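Side-chain contacts in acyl-CoA hydrolase (Bacillus cereus, PDB 1Y7U), which binds coenzyme A and probably hydrolyses long-chain fatty acyl-CoA thioesters to free fatty acid and coenzyme A: residues Met48-Ser53 / Val120-Leu125; Val88-Arg93 / Leu153-Arg158; Ser95-Val100 / Arg149-Arg154. One frame throughout, in Å; residues are numbered along the deposited sequence.

Contact 1: residues Met48-Ser53 / Val120-Leu125. With COA (coenzyme A), chain F.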
# COMPACT_ATOMS: atom_id res chain seq x y z
N MSE A 48 2.97 -8.87 -13.49
CA MSE A 48 3.72 -7.63 -13.43
C MSE A 48 5.07 -7.72 -14.10
O MSE A 48 5.39 -6.95 -15.02
CB MSE A 48 3.92 -7.22 -11.97
CG MSE A 48 4.65 -5.90 -11.78
SE MSE A 48 3.76 -4.39 -12.61
CE MSE A 48 4.95 -4.16 -14.09
N VAL A 49 5.87 -8.66 -13.64
CA VAL A 49 7.19 -8.87 -14.16
C VAL A 49 7.13 -9.25 -15.65
O VAL A 49 8.03 -8.92 -16.43
CB VAL A 49 7.89 -9.94 -13.29
CG1 VAL A 49 7.83 -11.29 -13.96
CG2 VAL A 49 9.30 -9.50 -12.98
N ALA A 50 6.06 -9.93 -16.04
CA ALA A 50 5.87 -10.34 -17.42
C ALA A 50 5.47 -9.18 -18.33
O ALA A 50 5.85 -9.13 -19.50
CB ALA A 50 4.81 -11.41 -17.49
N SER A 51 4.68 -8.25 -17.79
CA SER A 51 4.26 -7.09 -18.56
C SER A 51 5.50 -6.26 -18.89
O SER A 51 5.54 -5.56 -19.90
CB SER A 51 3.26 -6.25 -17.77
OG SER A 51 3.91 -5.42 -16.82
N ILE A 52 6.51 -6.33 -18.02
CA ILE A 52 7.73 -5.59 -18.26
C ILE A 52 8.48 -6.26 -19.40
O ILE A 52 9.01 -5.58 -20.28
CB ILE A 52 8.62 -5.54 -17.00
CG1 ILE A 52 7.94 -4.72 -15.91
CG2 ILE A 52 9.98 -4.94 -17.33
CD1 ILE A 52 8.68 -4.68 -14.60
N SER A 53 8.52 -7.59 -19.40
CA SER A 53 9.18 -8.32 -20.47
C SER A 53 8.48 -7.99 -21.78
O SER A 53 9.12 -7.76 -22.80
CB SER A 53 9.11 -9.83 -20.23
OG SER A 53 9.97 -10.25 -19.19
N VAL A 120 2.15 -15.99 -19.76
CA VAL A 120 1.19 -14.91 -19.76
C VAL A 120 1.23 -14.35 -21.17
O VAL A 120 2.30 -14.14 -21.73
CB VAL A 120 1.58 -13.81 -18.75
CG1 VAL A 120 0.39 -12.88 -18.54
CG2 VAL A 120 2.01 -14.44 -17.44
N THR A 121 0.06 -14.14 -21.75
CA THR A 121 -0.01 -13.63 -23.11
C THR A 121 -0.30 -12.14 -23.11
O THR A 121 -1.24 -11.69 -22.44
CB THR A 121 -1.10 -14.36 -23.92
OG1 THR A 121 -0.86 -15.77 -23.88
CG2 THR A 121 -1.11 -13.90 -25.37
N PHE A 122 0.51 -11.38 -23.84
CA PHE A 122 0.33 -9.93 -23.95
C PHE A 122 0.12 -9.51 -25.41
O PHE A 122 0.63 -10.15 -26.33
CB PHE A 122 1.55 -9.19 -23.39
CG PHE A 122 1.64 -9.20 -21.88
CD1 PHE A 122 2.23 -10.27 -21.21
CD2 PHE A 122 1.11 -8.15 -21.14
CE1 PHE A 122 2.30 -10.29 -19.82
CE2 PHE A 122 1.16 -8.17 -19.75
CZ PHE A 122 1.76 -9.24 -19.09
N VAL A 123 -0.64 -8.44 -25.61
CA VAL A 123 -0.89 -7.92 -26.95
C VAL A 123 -0.45 -6.47 -27.02
O VAL A 123 -0.90 -5.64 -26.22
CB VAL A 123 -2.39 -7.97 -27.33
CG1 VAL A 123 -2.62 -7.26 -28.66
CG2 VAL A 123 -2.85 -9.41 -27.41
N ALA A 124 0.43 -6.16 -27.96
CA ALA A 124 0.92 -4.79 -28.12
C ALA A 124 -0.16 -3.94 -28.78
O ALA A 124 -0.72 -4.33 -29.80
CB ALA A 124 2.19 -4.79 -28.95
N LEU A 125 -0.44 -2.79 -28.20
CA LEU A 125 -1.46 -1.92 -28.76
C LEU A 125 -0.97 -0.52 -29.15
O LEU A 125 -0.03 0.02 -28.56
CB LEU A 125 -2.63 -1.80 -27.79
CG LEU A 125 -3.40 -3.10 -27.57
CD1 LEU A 125 -4.70 -2.83 -26.81
CD2 LEU A 125 -3.72 -3.73 -28.91
N1A COA F . -5.58 -15.39 -25.19
C2A COA F . -4.40 -15.34 -25.84
N3A COA F . -4.24 -14.50 -26.90
C4A COA F . -5.24 -13.74 -27.30
C5A COA F . -6.41 -13.75 -26.62
C6A COA F . -6.60 -14.58 -25.54
N6A COA F . -7.59 -14.42 -24.67
N7A COA F . -7.19 -12.90 -27.23
C8A COA F . -6.55 -12.34 -28.22
N9A COA F . -5.34 -12.86 -28.30
C1B COA F . -4.31 -12.40 -29.24
C2B COA F . -4.09 -13.29 -30.44
O2B COA F . -3.02 -14.13 -30.14
C3B COA F . -3.73 -12.36 -31.58
O3B COA F . -2.40 -12.63 -31.77
P3B COA F . -1.53 -12.54 -33.02
O7A COA F . -0.23 -12.56 -32.55
O8A COA F . -1.63 -11.44 -33.87
O9A COA F . -1.65 -13.68 -33.77
C4B COA F . -3.87 -11.01 -30.93
O4B COA F . -4.72 -11.23 -29.86
C5B COA F . -4.50 -9.96 -31.78
O5B COA F . -5.87 -9.92 -31.50
P1A COA F . -6.96 -9.26 -32.46
O1A COA F . -7.93 -10.24 -32.95
O2A COA F . -6.33 -8.64 -33.62
O3A COA F . -7.81 -8.23 -31.62
P2A COA F . -8.47 -8.38 -30.18
O4A COA F . -9.16 -9.66 -29.97
O5A COA F . -9.41 -7.29 -30.08
O6A COA F . -7.32 -8.19 -29.11
CBP COA F . -8.05 -8.27 -26.76
CCP COA F . -7.38 -7.49 -27.89
CDP COA F . -9.10 -9.24 -27.25
CEP COA F . -7.02 -9.07 -26.02
CAP COA F . -8.94 -7.32 -25.96
OAP COA F . -10.30 -7.62 -26.15
C9P COA F . -8.56 -6.61 -24.71
O9P COA F . -8.18 -5.28 -24.78
N8P COA F . -8.59 -7.25 -23.58
C7P COA F . -7.65 -6.99 -22.54
C6P COA F . -7.29 -5.53 -22.31
C5P COA F . -6.88 -5.25 -20.90
O5P COA F . -7.01 -4.10 -20.42
N4P COA F . -6.39 -6.26 -20.23
C3P COA F . -6.45 -6.29 -18.82
C2P COA F . -7.83 -6.68 -18.40
S1P COA F . -8.68 -5.34 -17.64
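Val120 meets Ala50 through one methyl branch, CG2 lying 4.1 Å from Ala50 CB. Its first torsion (chi1 -166°) sets CG2 anti to the carbonyl carbon, and this brings that branch to the helix. Thr121, next along the strand, points to the opposite face, where its methyl CG2 lies 3.5 Å from N3A of the coenzyme A adenine. Its hydroxyl makes a weak hydrogen bond with Ser66. Phe122 returns to the helix face and carries most of the contact: its ring meets two successive helix residues with its far end. CE1 touches Ala50 CB at 3.6 Å, while CE2 packs on Ser51 CB at 3.5 Å; both Ala50 CB and Ser51 CA lie oblique to the ring. The short axes of 48-53 and 120-125 approach to 9.1 Å and cross at -42°, the helix resting on the sheet in the manner of the hotdog fold, in which a long helix, here 39-58, is cradled by an antiparallel sheet. Ser51 meets the ring with CA and CB, while its first torsion sets OG between the backbone N and the carbonyl carbon, from where it gives a hydrogen bond to Met48 O at 2.8 Å, tilted 16° from the carbonyl plane. The same carbonyl also accepts from Ile52 N, and Ser51 OG is hydrogen-bonded as well to Arg25 NH1 of the second subunit, its strongest polar partner. Val123 repeats the alternation, its CG2 reaching 3.6 Å from the ribose oxygen O4B of coenzyme A. Further along, Leu125 O takes a weak hydrogen bond from His34 of the third subunit.

Contact 2: residues Val88-Arg93 / Leu153-Arg158. With COA (coenzyme A), chain F.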
# COMPACT_ATOMS: atom_id res chain seq x y z
N VAL A 88 10.10 -13.33 -22.99
CA VAL A 88 9.22 -13.67 -24.08
C VAL A 88 9.82 -14.88 -24.78
O VAL A 88 11.03 -14.91 -24.99
CB VAL A 88 9.16 -12.49 -25.07
CG1 VAL A 88 8.26 -12.82 -26.23
CG2 VAL A 88 8.68 -11.25 -24.35
N ILE A 89 9.02 -15.89 -25.11
CA ILE A 89 9.58 -17.04 -25.82
C ILE A 89 8.87 -17.30 -27.12
O ILE A 89 9.48 -17.78 -28.07
CB ILE A 89 9.51 -18.36 -25.07
CG1 ILE A 89 8.52 -18.23 -23.93
CG2 ILE A 89 10.90 -18.84 -24.69
CD1 ILE A 89 7.85 -19.51 -23.62
N TRP A 90 7.58 -17.00 -27.18
CA TRP A 90 6.83 -17.23 -28.39
C TRP A 90 6.18 -15.94 -28.82
O TRP A 90 5.74 -15.16 -27.98
CB TRP A 90 5.76 -18.29 -28.14
CG TRP A 90 4.86 -18.57 -29.32
CD1 TRP A 90 4.99 -19.58 -30.23
CD2 TRP A 90 3.69 -17.83 -29.70
NE1 TRP A 90 3.98 -19.52 -31.15
CE2 TRP A 90 3.17 -18.46 -30.85
CE3 TRP A 90 3.05 -16.71 -29.19
CZ2 TRP A 90 2.02 -17.99 -31.50
CZ3 TRP A 90 1.91 -16.24 -29.83
CH2 TRP A 90 1.41 -16.88 -30.97
N THR A 91 6.13 -15.68 -30.12
CA THR A 91 5.48 -14.47 -30.61
C THR A 91 4.57 -14.75 -31.77
O THR A 91 4.84 -15.62 -32.59
CB THR A 91 6.48 -13.39 -31.08
OG1 THR A 91 7.52 -13.97 -31.87
CG2 THR A 91 7.04 -12.65 -29.89
N GLY A 92 3.48 -14.01 -31.81
CA GLY A 92 2.53 -14.13 -32.90
C GLY A 92 2.89 -12.94 -33.76
O GLY A 92 4.05 -12.58 -33.84
N ARG A 93 1.91 -12.32 -34.38
CA ARG A 93 2.21 -11.16 -35.20
C ARG A 93 2.09 -9.94 -34.32
O ARG A 93 2.91 -9.01 -34.37
CB ARG A 93 1.20 -11.05 -36.34
CG ARG A 93 1.32 -9.78 -37.11
CD ARG A 93 0.10 -9.55 -37.96
NE ARG A 93 0.07 -8.17 -38.44
CZ ARG A 93 -0.84 -7.27 -38.06
NH1 ARG A 93 -1.80 -7.61 -37.21
NH2 ARG A 93 -0.77 -6.03 -38.53
N LEU A 153 2.85 -25.17 -28.22
CA LEU A 153 1.69 -26.02 -27.98
C LEU A 153 0.62 -25.33 -27.16
O LEU A 153 -0.57 -25.56 -27.37
CB LEU A 153 2.11 -27.31 -27.27
CG LEU A 153 2.99 -28.19 -28.16
CD1 LEU A 153 3.61 -29.32 -27.38
CD2 LEU A 153 2.14 -28.72 -29.29
N ARG A 154 1.04 -24.47 -26.24
CA ARG A 154 0.12 -23.73 -25.39
C ARG A 154 -0.60 -22.66 -26.19
O ARG A 154 -1.73 -22.29 -25.89
CB ARG A 154 0.90 -23.06 -24.25
CG ARG A 154 1.45 -24.03 -23.21
CD ARG A 154 0.40 -24.36 -22.16
NE ARG A 154 -0.84 -24.85 -22.75
CZ ARG A 154 -1.95 -25.08 -22.06
NH1 ARG A 154 -1.97 -24.87 -20.75
NH2 ARG A 154 -3.03 -25.52 -22.68
N ALA A 155 0.07 -22.18 -27.24
CA ALA A 155 -0.46 -21.12 -28.08
C ALA A 155 -1.51 -21.68 -29.04
O ALA A 155 -2.22 -20.91 -29.70
CB ALA A 155 0.67 -20.46 -28.87
N GLU A 156 -1.60 -23.00 -29.12
CA GLU A 156 -2.59 -23.65 -29.98
C GLU A 156 -3.94 -23.81 -29.28
O GLU A 156 -4.98 -23.60 -29.90
CB GLU A 156 -2.09 -25.02 -30.45
CG GLU A 156 -1.02 -24.94 -31.53
CD GLU A 156 -0.60 -26.31 -32.02
OE1 GLU A 156 -1.49 -27.10 -32.40
OE2 GLU A 156 0.62 -26.59 -32.05
N GLN A 157 -3.90 -24.17 -28.00
CA GLN A 157 -5.10 -24.35 -27.20
C GLN A 157 -5.71 -23.01 -26.82
O GLN A 157 -6.83 -22.94 -26.31
CB GLN A 157 -4.77 -25.08 -25.91
CG GLN A 157 -5.15 -26.53 -25.87
CD GLN A 157 -5.48 -26.95 -24.46
OE1 GLN A 157 -6.48 -26.51 -23.89
NE2 GLN A 157 -4.63 -27.78 -23.87
N ARG A 158 -4.96 -21.94 -27.07
CA ARG A 158 -5.36 -20.59 -26.73
C ARG A 158 -6.76 -20.27 -27.22
O ARG A 158 -7.59 -19.71 -26.50
CB ARG A 158 -4.37 -19.60 -27.36
CG ARG A 158 -4.99 -18.31 -27.85
CD ARG A 158 -4.07 -17.60 -28.81
NE ARG A 158 -2.85 -17.14 -28.17
CZ ARG A 158 -1.82 -16.62 -28.83
NH1 ARG A 158 -1.88 -16.49 -30.15
NH2 ARG A 158 -0.74 -16.22 -28.17
N1A COA F . -5.58 -15.39 -25.19
C2A COA F . -4.40 -15.34 -25.84
N3A COA F . -4.24 -14.50 -26.90
C4A COA F . -5.24 -13.74 -27.30
C5A COA F . -6.41 -13.75 -26.62
C6A COA F . -6.60 -14.58 -25.54
N6A COA F . -7.59 -14.42 -24.67
N7A COA F . -7.19 -12.90 -27.23
C8A COA F . -6.55 -12.34 -28.22
N9A COA F . -5.34 -12.86 -28.30
C1B COA F . -4.31 -12.40 -29.24
C2B COA F . -4.09 -13.29 -30.44
O2B COA F . -3.02 -14.13 -30.14
C3B COA F . -3.73 -12.36 -31.58
O3B COA F . -2.40 -12.63 -31.77
P3B COA F . -1.53 -12.54 -33.02
O7A COA F . -0.23 -12.56 -32.55
O8A COA F . -1.63 -11.44 -33.87
O9A COA F . -1.65 -13.68 -33.77
C4B COA F . -3.87 -11.01 -30.93
O4B COA F . -4.72 -11.23 -29.86
C5B COA F . -4.50 -9.96 -31.78
O5B COA F . -5.87 -9.92 -31.50
P1A COA F . -6.96 -9.26 -32.46
O1A COA F . -7.93 -10.24 -32.95
O2A COA F . -6.33 -8.64 -33.62
O3A COA F . -7.81 -8.23 -31.62
P2A COA F . -8.47 -8.38 -30.18
O4A COA F . -9.16 -9.66 -29.97
O5A COA F . -9.41 -7.29 -30.08
O6A COA F . -7.32 -8.19 -29.11
CBP COA F . -8.05 -8.27 -26.76
CCP COA F . -7.38 -7.49 -27.89
CDP COA F . -9.10 -9.24 -27.25
CEP COA F . -7.02 -9.07 -26.02
CAP COA F . -8.94 -7.32 -25.96
OAP COA F . -10.30 -7.62 -26.15
C9P COA F . -8.56 -6.61 -24.71
O9P COA F . -8.18 -5.28 -24.78
N8P COA F . -8.59 -7.25 -23.58
C7P COA F . -7.65 -6.99 -22.54
C6P COA F . -7.29 -5.53 -22.31
C5P COA F . -6.88 -5.25 -20.90
O5P COA F . -7.01 -4.10 -20.42
N4P COA F . -6.39 -6.26 -20.23
C3P COA F . -6.45 -6.29 -18.82
C2P COA F . -7.83 -6.68 -18.40
S1P COA F . -8.68 -5.34 -17.64
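Next to the place where Trp90 meets Arg158, the phosphate oxygen O7A of coenzyme A is gripped by the backbone N-H groups of Arg93 and Ser95, in the link between strands 81-91 and 95-105. Arg93 N reaches it at 2.8 Å, but the 127° angle at the hydrogen makes this a weak bond; Gly92 CA is also close to the oxygen. Arg93 itself is extended from CG to NE, and its CB lies 3.8 Å from O8A of the same phosphate. Across the contact, the Trp90 indole offers one face to Ala155. Ala155 CB sits 3.9 Å from the centroid of the six-membered ring and only 17° off the ring normal, a CH-pi contact over that face. Trp90 and its predecessor Ile89 both face Glu97, forming a classic beta bulge at the end of strand 81-91. In this hotdog domain the bulge lies beside helix 142-170, which packs against the sheet face turned away from helix 39-58. The first torsion swings the indole, its CG opposite the backbone N, out to that helix. Arg158 meets the far end of its six-membered ring, around CZ3 and CH2: NH2 approaches Trp90 CZ3 at 3.1 Å, oblique to the indole, while CZ3 lies at the edge of the guanidinium, near its plane. The two planes stand 75° apart, so this is no parallel stack. One guanidinium face is taken by the ribose hydroxyl O2B of coenzyme A, 3.1 Å from Arg158 CZ. Lower down the same side chain, CG packs 3.6 Å from adenine atom C2A, and CD lies 3.6 Å from N3A.

Contact 3: residues Ser95-Val100 / Arg149-Arg154. With COA (coenzyme A), chain F.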
# COMPACT_ATOMS: atom_id res chain seq x y z
N SER A 95 0.87 -10.50 -30.80
CA SER A 95 0.95 -10.93 -29.40
C SER A 95 2.24 -11.65 -29.09
O SER A 95 2.99 -12.02 -29.99
CB SER A 95 -0.21 -11.85 -29.07
OG SER A 95 -0.14 -13.03 -29.86
N MSE A 96 2.49 -11.87 -27.81
CA MSE A 96 3.69 -12.56 -27.37
C MSE A 96 3.41 -13.34 -26.10
O MSE A 96 2.61 -12.92 -25.27
CB MSE A 96 4.80 -11.54 -27.16
CG MSE A 96 4.32 -10.30 -26.45
SE MSE A 96 5.32 -8.73 -26.92
CE MSE A 96 7.01 -9.33 -26.28
N GLU A 97 4.04 -14.50 -25.96
CA GLU A 97 3.86 -15.30 -24.76
C GLU A 97 5.07 -15.18 -23.88
O GLU A 97 6.20 -15.44 -24.30
CB GLU A 97 3.63 -16.76 -25.10
CG GLU A 97 2.23 -17.04 -25.56
CD GLU A 97 1.87 -18.48 -25.36
OE1 GLU A 97 1.56 -18.86 -24.22
OE2 GLU A 97 1.90 -19.24 -26.35
N VAL A 98 4.83 -14.76 -22.65
CA VAL A 98 5.90 -14.57 -21.70
C VAL A 98 5.90 -15.69 -20.67
O VAL A 98 4.89 -15.96 -20.02
CB VAL A 98 5.75 -13.22 -20.98
CG1 VAL A 98 6.95 -12.98 -20.08
CG2 VAL A 98 5.60 -12.11 -22.01
N PHE A 99 7.04 -16.35 -20.56
CA PHE A 99 7.19 -17.43 -19.60
C PHE A 99 7.57 -16.78 -18.27
O PHE A 99 8.33 -15.80 -18.24
CB PHE A 99 8.31 -18.38 -20.02
CG PHE A 99 8.58 -19.46 -19.03
CD1 PHE A 99 7.66 -20.48 -18.81
CD2 PHE A 99 9.74 -19.42 -18.24
CE1 PHE A 99 7.89 -21.46 -17.83
CE2 PHE A 99 9.97 -20.39 -17.25
CZ PHE A 99 9.04 -21.41 -17.04
N VAL A 100 7.02 -17.30 -17.18
CA VAL A 100 7.32 -16.75 -15.87
C VAL A 100 7.65 -17.89 -14.94
O VAL A 100 6.95 -18.89 -14.87
CB VAL A 100 6.14 -15.97 -15.29
CG1 VAL A 100 6.59 -15.27 -14.02
CG2 VAL A 100 5.64 -14.96 -16.31
N ARG A 149 9.09 -24.64 -27.40
CA ARG A 149 8.32 -25.74 -27.97
C ARG A 149 7.01 -25.84 -27.18
O ARG A 149 5.92 -25.92 -27.75
CB ARG A 149 9.09 -27.05 -27.82
CG ARG A 149 9.10 -27.95 -29.04
CD ARG A 149 7.78 -28.68 -29.27
NE ARG A 149 7.06 -28.17 -30.44
CZ ARG A 149 6.00 -28.75 -31.00
NH1 ARG A 149 5.52 -29.89 -30.51
NH2 ARG A 149 5.41 -28.19 -32.05
N ILE A 150 7.13 -25.82 -25.86
CA ILE A 150 5.97 -25.90 -24.99
C ILE A 150 5.07 -24.70 -25.24
O ILE A 150 3.85 -24.84 -25.30
CB ILE A 150 6.39 -25.92 -23.51
CG1 ILE A 150 7.17 -27.21 -23.23
CG2 ILE A 150 5.16 -25.81 -22.62
CD1 ILE A 150 7.61 -27.39 -21.80
N ALA A 151 5.66 -23.53 -25.38
CA ALA A 151 4.89 -22.32 -25.63
C ALA A 151 4.11 -22.46 -26.94
O ALA A 151 2.99 -21.99 -27.05
CB ALA A 151 5.80 -21.12 -25.69
N VAL A 152 4.73 -23.12 -27.92
CA VAL A 152 4.09 -23.33 -29.22
C VAL A 152 2.80 -24.13 -29.05
O VAL A 152 1.77 -23.81 -29.66
CB VAL A 152 5.04 -24.10 -30.19
CG1 VAL A 152 4.29 -24.54 -31.42
CG2 VAL A 152 6.21 -23.21 -30.59
N LEU A 153 2.85 -25.17 -28.22
CA LEU A 153 1.69 -26.02 -27.98
C LEU A 153 0.62 -25.33 -27.16
O LEU A 153 -0.57 -25.56 -27.37
CB LEU A 153 2.11 -27.31 -27.27
CG LEU A 153 2.99 -28.19 -28.16
CD1 LEU A 153 3.61 -29.32 -27.38
CD2 LEU A 153 2.14 -28.72 -29.29
N ARG A 154 1.04 -24.47 -26.24
CA ARG A 154 0.12 -23.73 -25.39
C ARG A 154 -0.60 -22.66 -26.19
O ARG A 154 -1.73 -22.29 -25.89
CB ARG A 154 0.90 -23.06 -24.25
CG ARG A 154 1.45 -24.03 -23.21
CD ARG A 154 0.40 -24.36 -22.16
NE ARG A 154 -0.84 -24.85 -22.75
CZ ARG A 154 -1.95 -25.08 -22.06
NH1 ARG A 154 -1.97 -24.87 -20.75
NH2 ARG A 154 -3.03 -25.52 -22.68
N1A COA F . -5.58 -15.39 -25.19
C2A COA F . -4.40 -15.34 -25.84
N3A COA F . -4.24 -14.50 -26.90
C4A COA F . -5.24 -13.74 -27.30
C5A COA F . -6.41 -13.75 -26.62
C6A COA F . -6.60 -14.58 -25.54
N6A COA F . -7.59 -14.42 -24.67
N7A COA F . -7.19 -12.90 -27.23
C8A COA F . -6.55 -12.34 -28.22
N9A COA F . -5.34 -12.86 -28.30
C1B COA F . -4.31 -12.40 -29.24
C2B COA F . -4.09 -13.29 -30.44
O2B COA F . -3.02 -14.13 -30.14
C3B COA F . -3.73 -12.36 -31.58
O3B COA F . -2.40 -12.63 -31.77
P3B COA F . -1.53 -12.54 -33.02
O7A COA F . -0.23 -12.56 -32.55
O8A COA F . -1.63 -11.44 -33.87
O9A COA F . -1.65 -13.68 -33.77
C4B COA F . -3.87 -11.01 -30.93
O4B COA F . -4.72 -11.23 -29.86
C5B COA F . -4.50 -9.96 -31.78
O5B COA F . -5.87 -9.92 -31.50
P1A COA F . -6.96 -9.26 -32.46
O1A COA F . -7.93 -10.24 -32.95
O2A COA F . -6.33 -8.64 -33.62
O3A COA F . -7.81 -8.23 -31.62
P2A COA F . -8.47 -8.38 -30.18
O4A COA F . -9.16 -9.66 -29.97
O5A COA F . -9.41 -7.29 -30.08
O6A COA F . -7.32 -8.19 -29.11
CBP COA F . -8.05 -8.27 -26.76
CCP COA F . -7.38 -7.49 -27.89
CDP COA F . -9.10 -9.24 -27.25
CEP COA F . -7.02 -9.07 -26.02
CAP COA F . -8.94 -7.32 -25.96
OAP COA F . -10.30 -7.62 -26.15
C9P COA F . -8.56 -6.61 -24.71
O9P COA F . -8.18 -5.28 -24.78
N8P COA F . -8.59 -7.25 -23.58
C7P COA F . -7.65 -6.99 -22.54
C6P COA F . -7.29 -5.53 -22.31
C5P COA F . -6.88 -5.25 -20.90
O5P COA F . -7.01 -4.10 -20.42
N4P COA F . -6.39 -6.26 -20.23
C3P COA F . -6.45 -6.29 -18.82
C2P COA F . -7.83 -6.68 -18.40
S1P COA F . -8.68 -5.34 -17.64
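Glu97 makes the close part of this contact, with its carboxylate directed at the backbone carbonyl of Ala151, within helix 142-170. OE2 lies 3.0 Å from Ala151 O, yet both atoms are acceptors, so the approach is not a hydrogen bond. The chain gets there because CG is anti to the carbonyl carbon (chi1 -78°) and the rest is extended; Ala151 CB is 4.4 Å from OE2. Strand 95-105 is central in the antiparallel hotdog sheet, and Glu97 points from the face that helix 142-170 overlies, whereas Val98 turns to helix 39-58. The fit slackens toward Arg154. Its CB stays 4.3 Å from Glu97 OE1, but its end leads off to a salt bridge with Asp68 and a cation-pi contact with Trp69, leaving NE 6.6 Å from OE1. On the solvent side of the helix, exposed Arg149 lays a guanidinium face over Leu153 CG. At the start of segment 95-100, away from this packing, Ser95 turns to coenzyme A: its N donates to phosphate oxygen O7A at 2.9 Å with an N-H...O angle of 152°. Ser95 OG is 2.7 Å from the same O7A.

The three contacts place two helices on the two faces of one sheet. Contact 1 packs helix 39-58 on one side, while contacts 2 and 3 pack helix 142-170 on the other and share Leu153 and Arg154, their centres being about 4 Å apart. The centre of contact 1 lies about 13 Å from that of contact 2 and about 12 Å from that of contact 3. Neighbouring strands tie them together: Val120 N is 2.7 Å from Val98 O, and Ile89 N is 3.0 Å from Glu97 O. Coenzyme A touches all three, and Thr121 CG2 comes within 3.7 Å of Arg158 NH2 beside it; Asp71 and Phe72 of the third subunit also bind the same ligand.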